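Local coordinates for Box C/D snoRNA protein 1 (Saccharomyces cerevisiae, PDB 6THL) that is required for the accumulation of box C/D small nucleolar RNAs in ribosome biogenesis, and is represented here by its BCD1 domain, at residues 43-48 with 67-72; 48-53 with 167-172. All blocks are in the same frame, centred on the assembly; numbering follows the deposited sequence.

How the contacts relate
Contacts 1 and 2 lie about 19 Å apart, centre to centre, along one strand, 40-49, of the mixed sheet in the BCD1 domain. This strand pairs antiparallel with 62-70 in contact 1 and parallel with 165-169 in contact 2. Along the chain the segments alternate: 43-48, 48-53, 67-72 and 167-172. Ile-48 belongs to both contacts, and they meet through side chains, Trp-47 CE3 lying 4.0 Å from Val-168 CG2. Contact 1 joins two strands consecutive in the chain, at the ends far from their connection, whereas contact 2 brings in a strand more than a hundred residues further on, so that strand 40-49 ties the early and late parts of the domain into one sheet.

Contact 1: 43-48 with 67-72; sequences WSVEWI and HRIKET
His-67 meets Ser-44 through its ring: Ser-44 OG lies in the plane of the imidazole at its edge, 3.3 Å from ND1, in a weak hydrogen bond. Each group has a stronger partner elsewhere, Ser-44 OG on Arg-31 N and His-67 NE2 on the backbone of another protein chain, so the link between them is secondary. Arg-68 follows in a left-handed backbone conformation, and its side chain starts away from strand 40-49. Ile-69 restores the pairing. Its N donates to Trp-43 O at 3.1 Å, and its O accepts a weak bond from Trp-43 N at 2.8 Å. With CG1 anti to the carbonyl carbon (chi1 -68°), the Ile-69 side chain reaches across Val-45 at about a right angle. CD1 ends 3.6 Å from Val-45 CG2 and 3.7 Å from Val-45 CG1, filling the fork of the valine, whose CG2 in turn sits over one face of the Trp-47 ring, toward its rim. Past Lys-70 the strand is over, yet Glu-71 still touches. Its CB lies 3.8 Å from Trp-43 CD1 at the edge of the indole, while the extended chain takes the carboxylate on to Arg-13, in a salt bridge from OE1, and OE2 accepts a hydrogen bond from Phe-41 N. Because Trp-43 pairs with Ile-69 whereas Val-45 bonds through its backbone to Ser-66, two residues, His-67 and Arg-68, lie opposite the single Ser-44. This is a beta bulge in an antiparallel pair; the N-to-C directions of the short segments are 107° apart, well short of antiparallel, and the bulge interrupts the register where strand 62-70 turns away from strand 40-49.

Contact 2: 48-53 with 167-172; sequences ILCPMQ and FVAMTE
The first torsions of Ile-48 and Phe-167 are alike (chi1 -68° in both), with CG1 of the isoleucine and CG of the phenylalanine anti to the carbonyl carbon, and the two side chains run side by side on the same face of the sheet. This sends Ile-48 CD1 along the ring to CE2 and CZ, while CG2, anti to the backbone N, comes within 3.8 Å of Phe-167 CD2. Cys-50 adds its sulfur at the ring edge, near the ring plane, with SG 4.1 Å from Phe-167 CD2. Beyond the segments Tyr-124, Leu-175, Pro-176 and Tyr-179 also pack on this phenylalanine.

On the other face Leu-49 and Val-168 point the same way, and Leu-49 CD2 rests 3.6 Å from Val-168 CB. Helix 81-90 packs over Leu-49 through Lys-86, Cys-87 and Phe-90.

The backbones are joined by two hydrogen bonds: Val-168 N gives to Ile-48 O at 2.9 Å, and Cys-50 N gives to Val-168 O at 2.7 Å. Ile-48 O also receives a CA-H...O contact from Phe-167. Cys-50 O has a similar contact from Ala-169 CA and accepts a hydrogen bond from Tyr-91 OH, while Cys-50 CB meets Ala-169 CB at 3.7 Å. Further on the strands give way to loops, and at the more open end Met-52 SD lies 3.9 Å from Met-170 CG.

Strand 165-169 bonds in turn to the antiparallel strand 122-126 on its other edge, making this a parallel step in a mixed beta sheet, with Ile-48 and Phe-167 on one face of the pairing and Leu-49 and Val-168 on the other.

Contact 1: 43-48 with 67-72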
loop_
_atom_site.group_PDB
_atom_site.type_symbol
_atom_site.label_atom_id
_atom_site.label_comp_id
_atom_site.label_asym_id
_atom_site.label_seq_id
_atom_site.Cartn_x
_atom_site.Cartn_y
_atom_site.Cartn_z
ATOM N N TRP B 43 -19.469 13.941 4.214
ATOM C CA TRP B 43 -18.111 14.344 4.108
ATOM C C TRP B 43 -17.200 13.218 4.595
ATOM O O TRP B 43 -17.300 12.764 5.743
ATOM C CB TRP B 43 -17.915 15.586 4.983
ATOM C CG TRP B 43 -18.288 16.853 4.326
ATOM C CD1 TRP B 43 -19.330 17.670 4.645
ATOM C CD2 TRP B 43 -17.620 17.457 3.222
ATOM N NE1 TRP B 43 -19.357 18.755 3.796
ATOM C CE2 TRP B 43 -18.315 18.652 2.917
ATOM C CE3 TRP B 43 -16.504 17.103 2.453
ATOM C CZ2 TRP B 43 -17.922 19.501 1.893
ATOM C CZ3 TRP B 43 -16.119 17.941 1.412
ATOM C CH2 TRP B 43 -16.821 19.129 1.146
ATOM N N SER B 44 -16.324 12.759 3.717
ATOM C CA SER B 44 -15.225 11.966 4.161
ATOM C C SER B 44 -14.235 12.970 4.796
ATOM O O SER B 44 -13.966 14.035 4.219
ATOM C CB SER B 44 -14.638 11.207 2.966
ATOM O OG SER B 44 -15.676 10.879 2.044
ATOM N N VAL B 45 -13.728 12.683 5.985
ATOM C CA VAL B 45 -12.584 13.433 6.451
ATOM C C VAL B 45 -11.408 12.467 6.679
ATOM O O VAL B 45 -11.603 11.291 6.995
ATOM C CB VAL B 45 -12.886 14.316 7.709
ATOM C CG1 VAL B 45 -14.197 15.074 7.568
ATOM C CG2 VAL B 45 -12.893 13.507 8.983
ATOM N N GLU B 46 -10.187 12.977 6.510
ATOM C CA GLU B 46 -8.980 12.227 6.870
ATOM C C GLU B 46 -8.453 12.613 8.278
ATOM O O GLU B 46 -7.889 13.688 8.499
ATOM C CB GLU B 46 -7.891 12.418 5.804
ATOM C CG GLU B 46 -6.604 11.712 6.181
ATOM C CD GLU B 46 -5.492 11.989 5.226
ATOM O OE1 GLU B 46 -4.527 11.207 5.278
ATOM O OE2 GLU B 46 -5.580 12.960 4.434
ATOM N N TRP B 47 -8.650 11.726 9.232
ATOM C CA TRP B 47 -8.177 11.968 10.575
ATOM C C TRP B 47 -6.711 11.609 10.616
ATOM O O TRP B 47 -6.325 10.557 10.152
ATOM C CB TRP B 47 -8.957 11.127 11.591
ATOM C CG TRP B 47 -10.363 11.528 11.694
ATOM C CD1 TRP B 47 -11.424 10.937 11.106
ATOM C CD2 TRP B 47 -10.870 12.647 12.416
ATOM N NE1 TRP B 47 -12.578 11.617 11.424
ATOM C CE2 TRP B 47 -12.256 12.672 12.227
ATOM C CE3 TRP B 47 -10.278 13.634 13.214
ATOM C CZ2 TRP B 47 -13.065 13.630 12.809
ATOM C CZ3 TRP B 47 -11.091 14.607 13.786
ATOM C CH2 TRP B 47 -12.464 14.594 13.584
ATOM N N ILE B 48 -5.892 12.506 11.142
ATOM C CA ILE B 48 -4.500 12.198 11.429
ATOM C C ILE B 48 -4.239 12.543 12.888
ATOM O O ILE B 48 -4.247 13.714 13.268
ATOM C CB ILE B 48 -3.547 13.004 10.537
ATOM C CG1 ILE B 48 -3.662 12.545 9.078
ATOM C CG2 ILE B 48 -2.124 12.832 11.018
ATOM C CD1 ILE B 48 -3.131 13.536 8.081
ATOM N N HIS B 67 -16.117 8.205 6.626
ATOM C CA HIS B 67 -16.956 8.547 5.505
ATOM C C HIS B 67 -18.332 8.972 5.996
ATOM O O HIS B 67 -18.705 8.690 7.120
ATOM C CB HIS B 67 -17.132 7.319 4.620
ATOM C CG HIS B 67 -15.906 6.903 3.873
ATOM N ND1 HIS B 67 -15.346 7.667 2.876
ATOM C CD2 HIS B 67 -15.194 5.757 3.913
ATOM C CE1 HIS B 67 -14.312 7.033 2.360
ATOM N NE2 HIS B 67 -14.197 5.871 2.977
ATOM N N ARG B 68 -19.109 9.612 5.130
ATOM C CA ARG B 68 -20.518 9.920 5.429
ATOM C C ARG B 68 -20.684 10.612 6.776
ATOM O O ARG B 68 -21.518 10.240 7.580
ATOM C CB ARG B 68 -21.390 8.659 5.335
ATOM C CG ARG B 68 -22.123 8.544 4.005
ATOM C CD ARG B 68 -22.778 7.183 3.825
ATOM N NE ARG B 68 -23.341 6.995 2.472
ATOM C CZ ARG B 68 -23.432 5.820 1.823
ATOM N NH1 ARG B 68 -22.991 4.687 2.381
ATOM N NH2 ARG B 68 -23.961 5.768 0.595
ATOM N N ILE B 69 -19.851 11.613 7.023
ATOM C CA ILE B 69 -20.026 12.462 8.171
ATOM C C ILE B 69 -20.963 13.560 7.764
ATOM O O ILE B 69 -20.773 14.166 6.715
ATOM C CB ILE B 69 -18.717 13.101 8.579
ATOM C CG1 ILE B 69 -17.776 12.032 9.113
ATOM C CG2 ILE B 69 -18.968 14.172 9.621
ATOM C CD1 ILE B 69 -16.313 12.448 9.059
ATOM N N LYS B 70 -21.950 13.851 8.604
ATOM C CA LYS B 70 -23.024 14.781 8.217
ATOM C C LYS B 70 -22.548 16.226 8.294
ATOM O O LYS B 70 -21.974 16.628 9.302
ATOM C CB LYS B 70 -24.260 14.548 9.091
ATOM C CG LYS B 70 -24.623 13.067 9.230
ATOM C CD LYS B 70 -26.121 12.816 9.371
ATOM C CE LYS B 70 -26.729 13.431 10.628
ATOM N NZ LYS B 70 -26.234 12.835 11.902
ATOM N N GLU B 71 -22.748 16.990 7.222
ATOM C CA GLU B 71 -22.244 18.361 7.177
ATOM C C GLU B 71 -22.710 19.147 8.376
ATOM O O GLU B 71 -21.986 20.002 8.898
ATOM C CB GLU B 71 -22.658 19.099 5.910
ATOM C CG GLU B 71 -24.148 19.346 5.710
ATOM C CD GLU B 71 -24.417 20.013 4.362
ATOM O OE1 GLU B 71 -23.576 20.823 3.902
ATOM O OE2 GLU B 71 -25.459 19.732 3.734
ATOM N N THR B 72 -23.930 18.848 8.807
ATOM C CA THR B 72 -24.506 19.441 10.003
ATOM C C THR B 72 -24.199 18.486 11.152
ATOM O O THR B 72 -25.025 17.632 11.504
ATOM C CB THR B 72 -26.023 19.609 9.834
ATOM O OG1 THR B 72 -26.610 18.314 9.666
ATOM C CG2 THR B 72 -26.362 20.466 8.595
#

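Contact 2: 48-53 with 167-172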
loop_
_atom_site.group_PDB
_atom_site.type_symbol
_atom_site.label_atom_id
_atom_site.label_comp_id
_atom_site.label_asym_id
_atom_site.label_seq_id
_atom_site.Cartn_x
_atom_site.Cartn_y
_atom_site.Cartn_z
ATOM N N ILE B 48 -5.892 12.506 11.142
ATOM C CA ILE B 48 -4.500 12.198 11.429
ATOM C C ILE B 48 -4.239 12.543 12.888
ATOM O O ILE B 48 -4.247 13.714 13.268
ATOM C CB ILE B 48 -3.547 13.004 10.537
ATOM C CG1 ILE B 48 -3.662 12.545 9.078
ATOM C CG2 ILE B 48 -2.124 12.832 11.018
ATOM C CD1 ILE B 48 -3.131 13.536 8.081
ATOM N N LEU B 49 -4.023 11.506 13.694
ATOM C CA LEU B 49 -3.771 11.634 15.125
ATOM C C LEU B 49 -2.286 11.694 15.366
ATOM O O LEU B 49 -1.558 10.774 14.967
ATOM C CB LEU B 49 -4.347 10.418 15.860
ATOM C CG LEU B 49 -5.837 10.171 15.598
ATOM C CD1 LEU B 49 -6.373 9.192 16.621
ATOM C CD2 LEU B 49 -6.681 11.428 15.628
ATOM N N CYS B 50 -1.841 12.781 16.001
ATOM C CA CYS B 50 -0.438 12.940 16.389
ATOM C C CYS B 50 -0.292 12.678 17.885
ATOM O O CYS B 50 -0.803 13.438 18.733
ATOM C CB CYS B 50 0.091 14.320 16.037
ATOM S SG CYS B 50 -0.521 14.995 14.477
ATOM N N PRO B 51 0.405 11.590 18.217
ATOM C CA PRO B 51 0.587 11.231 19.580
ATOM C C PRO B 51 1.718 12.054 20.145
ATOM O O PRO B 51 2.345 12.827 19.414
ATOM C CB PRO B 51 1.020 9.775 19.478
ATOM C CG PRO B 51 1.894 9.763 18.279
ATOM C CD PRO B 51 1.197 10.710 17.330
ATOM N N MET B 52 2.000 11.807 21.424
ATOM C CA MET B 52 2.942 12.567 22.209
ATOM C C MET B 52 4.339 11.951 22.135
ATOM O O MET B 52 4.625 10.897 22.731
ATOM C CB MET B 52 2.405 12.672 23.629
ATOM C CG MET B 52 1.030 13.323 23.631
ATOM S SD MET B 52 0.380 13.867 25.222
ATOM C CE MET B 52 0.342 12.303 26.112
ATOM N N GLN B 53 5.203 12.634 21.387
ATOM C CA GLN B 53 6.551 12.155 21.104
ATOM C C GLN B 53 7.472 12.265 22.329
ATOM O O GLN B 53 7.040 12.687 23.402
ATOM C CB GLN B 53 7.111 12.915 19.896
ATOM C CG GLN B 53 6.291 12.735 18.620
ATOM C CD GLN B 53 6.228 11.287 18.161
ATOM O OE1 GLN B 53 7.239 10.619 18.065
ATOM N NE2 GLN B 53 5.045 10.807 17.869
ATOM N N PHE B 167 -5.830 17.250 11.617
ATOM C CA PHE B 167 -4.758 16.855 12.516
ATOM C C PHE B 167 -5.214 17.058 13.941
ATOM O O PHE B 167 -5.948 18.020 14.242
ATOM C CB PHE B 167 -3.504 17.722 12.314
ATOM C CG PHE B 167 -2.819 17.527 10.998
ATOM C CD1 PHE B 167 -3.210 18.260 9.893
ATOM C CD2 PHE B 167 -1.749 16.650 10.883
ATOM C CE1 PHE B 167 -2.586 18.106 8.677
ATOM C CE2 PHE B 167 -1.133 16.481 9.654
ATOM C CZ PHE B 167 -1.560 17.215 8.540
ATOM N N VAL B 168 -4.727 16.166 14.807
ATOM C CA VAL B 168 -5.103 16.085 16.196
ATOM C C VAL B 168 -3.800 15.923 16.985
ATOM O O VAL B 168 -2.950 15.111 16.638
ATOM C CB VAL B 168 -6.082 14.902 16.440
ATOM C CG1 VAL B 168 -6.566 14.869 17.880
ATOM C CG2 VAL B 168 -7.313 15.027 15.579
ATOM N N ALA B 169 -3.619 16.719 18.026
ATOM C CA ALA B 169 -2.428 16.616 18.860
ATOM C C ALA B 169 -2.617 17.422 20.142
ATOM O O ALA B 169 -3.394 18.396 20.172
ATOM C CB ALA B 169 -1.228 17.125 18.104
ATOM N N MET B 170 -1.926 17.011 21.206
ATOM C CA MET B 170 -1.997 17.763 22.468
ATOM C C MET B 170 -1.280 19.105 22.343
ATOM O O MET B 170 -1.809 20.139 22.791
ATOM C CB MET B 170 -1.472 16.960 23.684
ATOM C CG MET B 170 -2.565 16.264 24.518
ATOM S SD MET B 170 -4.103 17.206 24.779
ATOM C CE MET B 170 -3.620 18.328 26.087
ATOM N N THR B 171 -0.099 19.070 21.719
ATOM C CA THR B 171 0.712 20.263 21.452
ATOM C C THR B 171 1.190 20.305 19.991
ATOM O O THR B 171 1.153 19.302 19.292
ATOM C CB THR B 171 1.944 20.341 22.397
ATOM O OG1 THR B 171 2.969 19.422 21.984
ATOM C CG2 THR B 171 1.558 20.021 23.829
ATOM N N GLU B 172 1.642 21.481 19.556
ATOM C CA GLU B 172 2.147 21.699 18.201
ATOM C C GLU B 172 3.398 20.865 17.927
ATOM O O GLU B 172 3.654 20.401 16.809
ATOM C CB GLU B 172 2.520 23.168 18.019
ATOM C CG GLU B 172 1.387 24.178 18.218
ATOM C CD GLU B 172 1.621 25.478 17.434
ATOM O OE1 GLU B 172 2.777 25.709 16.987
ATOM O OE2 GLU B 172 0.651 26.244 17.225
#